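PDB 3DZ1: dihydrodipicolinate synthase from Rhodopseudomonas palustris, which probably catalyses the formation of 4-hydroxy-tetrahydrodipicolinate in lysine biosynthesis. Local coordinates for residues 79-84 with 101-106. Numbering follows the deposited sequence.
Sequences VIVGVS and AGAAGV
Parallel pairing of neighbouring barrel strands joins Val79, Ile80 and Val81 to Ala104, Gly105 and Val106, a buried seam inside one beta-alpha-beta unit of the eight-stranded TIM barrel. Strand 78-82 leads through helix 88-101 to strand 105-108, and the return is prepared by a Schellman motif in which Gly102, at positive phi, ends the helix. One water then bridges Val79 N and Gly102 O, before direct pairing begins.

The backbone illustrates how two parallel strands come into register. Ala104 N donates to Val79 O over 2.8 Å, while Val81 N reaches Gly105 O at 3.1 Å. Between these two bonds Gly105 N is buried with no hydrogen-bond partner, Val79 O lying 3.6 Å from it. Gly105 O also receives a CA-H...O contact from Ile80.

Side chains alternate between the two faces of the sheet. Ile80 points into the barrel, close to Met217, a predicted pyruvate-binding residue; its chi1 of -61° sets CG1 beside the backbone N and leaves CG2 anti to it, which brings the CG2 methyl against Gly105 O, 3.8 Å away. Val81 and Val106 face the helical layer, where Val81 CG2 meets Ala103 CB at 4.1 Å; Val81 and Ala103 also touch Ser98 of helix 88-101. Just past the strand, Val83 crosses the side chain of Val106 at about a right angle, and also packs on Met91 and Leu94 of the same helix. Cutting this side chain back to an alanine here removes both branches and is likely to open a gap between Val106 and helix 88-101. In the native pair, Val83 CG1 lies 3.7 Å from Val106 CB, and Val83 CG2 sits 3.8 Å from Val106 CG2.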
ATOM      1  N   VAL A  79     -12.464 -30.762   9.016  1.00 10.48           N
ATOM      2  CA  VAL A  79     -12.592 -29.763   7.957  1.00 11.37           C
ATOM      3  C   VAL A  79     -12.662 -28.352   8.526  1.00  9.88           C
ATOM      4  O   VAL A  79     -13.479 -28.054   9.398  1.00 10.44           O
ATOM      5  CB  VAL A  79     -13.843 -30.024   7.082  1.00  9.38           C
ATOM      6  CG1 VAL A  79     -14.053 -28.879   6.103  1.00  9.79           C
ATOM      7  CG2 VAL A  79     -13.664 -31.321   6.317  1.00  8.53           C
ATOM      8  N   ILE A  80     -11.792 -27.487   8.019  1.00 10.82           N
ATOM      9  CA  ILE A  80     -11.722 -26.100   8.459  1.00  9.50           C
ATOM     10  C   ILE A  80     -12.306 -25.204   7.374  1.00  9.87           C
ATOM     11  O   ILE A  80     -11.910 -25.284   6.216  1.00  8.96           O
ATOM     12  CB  ILE A  80     -10.261 -25.704   8.723  1.00  9.37           C
ATOM     13  CG1 ILE A  80      -9.688 -26.587   9.831  1.00 10.58           C
ATOM     14  CG2 ILE A  80     -10.172 -24.235   9.114  1.00 11.93           C
ATOM     15  CD1 ILE A  80      -8.188 -26.531   9.933  1.00 11.08           C
ATOM     16  N   VAL A  81     -13.252 -24.353   7.747  1.00  9.17           N
ATOM     17  CA  VAL A  81     -13.873 -23.466   6.774  1.00  8.19           C
ATOM     18  C   VAL A  81     -13.362 -22.038   6.938  1.00  6.93           C
ATOM     19  O   VAL A  81     -13.370 -21.487   8.040  1.00  5.48           O
ATOM     20  CB  VAL A  81     -15.410 -23.473   6.920  1.00 10.14           C
ATOM     21  CG1 VAL A  81     -16.041 -22.593   5.839  1.00  8.35           C
ATOM     22  CG2 VAL A  81     -15.935 -24.904   6.828  1.00 11.18           C
ATOM     23  N   GLY A  82     -12.891 -21.454   5.842  1.00  8.17           N
ATOM     24  CA  GLY A  82     -12.410 -20.086   5.900  1.00  8.11           C
ATOM     25  C   GLY A  82     -13.632 -19.199   6.032  1.00 10.54           C
ATOM     26  O   GLY A  82     -14.569 -19.330   5.247  1.00 10.29           O
ATOM     27  N   VAL A  83     -13.647 -18.319   7.029  1.00 10.90           N
ATOM     28  CA  VAL A  83     -14.792 -17.435   7.220  1.00 10.96           C
ATOM     29  C   VAL A  83     -14.428 -15.958   7.142  1.00 10.74           C
ATOM     30  O   VAL A  83     -15.250 -15.103   7.451  1.00 11.94           O
ATOM     31  CB  VAL A  83     -15.503 -17.697   8.572  1.00 11.49           C
ATOM     32  CG1 VAL A  83     -16.025 -19.121   8.616  1.00 11.35           C
ATOM     33  CG2 VAL A  83     -14.552 -17.442   9.724  1.00 10.40           C
ATOM     34  N   SER A  84     -13.199 -15.661   6.729  1.00 10.05           N
ATOM     35  CA  SER A  84     -12.762 -14.274   6.597  1.00 12.11           C
ATOM     36  C   SER A  84     -13.795 -13.547   5.739  1.00 12.98           C
ATOM     37  O   SER A  84     -14.220 -14.059   4.704  1.00 12.87           O
ATOM     38  CB  SER A  84     -11.384 -14.209   5.937  1.00 12.72           C
ATOM     39  OG  SER A  84     -10.429 -14.929   6.700  1.00 15.18           O
ATOM     40  N   ALA A 101     -22.952 -27.932  10.619  1.00 15.52           N
ATOM     41  CA  ALA A 101     -22.815 -28.938   9.572  1.00 15.55           C
ATOM     42  C   ALA A 101     -21.825 -30.037   9.947  1.00 14.99           C
ATOM     43  O   ALA A 101     -21.926 -31.164   9.453  1.00 13.27           O
ATOM     44  CB  ALA A 101     -22.388 -28.276   8.270  1.00 15.48           C
ATOM     45  N   GLY A 102     -20.863 -29.704  10.808  1.00 13.43           N
ATOM     46  CA  GLY A 102     -19.879 -30.688  11.232  1.00 12.19           C
ATOM     47  C   GLY A 102     -18.429 -30.261  11.086  1.00 11.38           C
ATOM     48  O   GLY A 102     -17.516 -31.082  11.224  1.00 10.50           O
ATOM     49  N   ALA A 103     -18.203 -28.981  10.811  1.00 10.22           N
ATOM     50  CA  ALA A 103     -16.839 -28.484  10.656  1.00  9.07           C
ATOM     51  C   ALA A 103     -16.058 -28.621  11.960  1.00 10.44           C
ATOM     52  O   ALA A 103     -16.640 -28.605  13.049  1.00  9.51           O
ATOM     53  CB  ALA A 103     -16.859 -27.021  10.210  1.00 10.75           C
ATOM     54  N   ALA A 104     -14.741 -28.771  11.841  1.00  9.61           N
ATOM     55  CA  ALA A 104     -13.883 -28.889  13.011  1.00  9.64           C
ATOM     56  C   ALA A 104     -13.588 -27.493  13.566  1.00  9.41           C
ATOM     57  O   ALA A 104     -13.334 -27.325  14.760  1.00 10.36           O
ATOM     58  CB  ALA A 104     -12.590 -29.587  12.638  1.00  9.44           C
ATOM     59  N   GLY A 105     -13.635 -26.497  12.688  1.00  9.96           N
ATOM     60  CA  GLY A 105     -13.371 -25.128  13.094  1.00  9.30           C
ATOM     61  C   GLY A 105     -13.332 -24.206  11.893  1.00  9.86           C
ATOM     62  O   GLY A 105     -13.579 -24.639  10.767  1.00 10.79           O
ATOM     63  N   VAL A 106     -13.013 -22.935  12.123  1.00  8.98           N
ATOM     64  CA  VAL A 106     -12.959 -21.959  11.041  1.00  9.47           C
ATOM     65  C   VAL A 106     -11.638 -21.194  11.015  1.00  9.12           C
ATOM     66  O   VAL A 106     -10.901 -21.174  12.001  1.00  7.42           O
ATOM     67  CB  VAL A 106     -14.126 -20.946  11.156  1.00  8.27           C
ATOM     68  CG1 VAL A 106     -15.455 -21.690  11.202  1.00  7.93           C
ATOM     69  CG2 VAL A 106     -13.955 -20.083  12.403  1.00  9.41           C
TER
HETATM   70  O   HOH W   1     -14.846 -31.721  10.229  1.00 12.19           O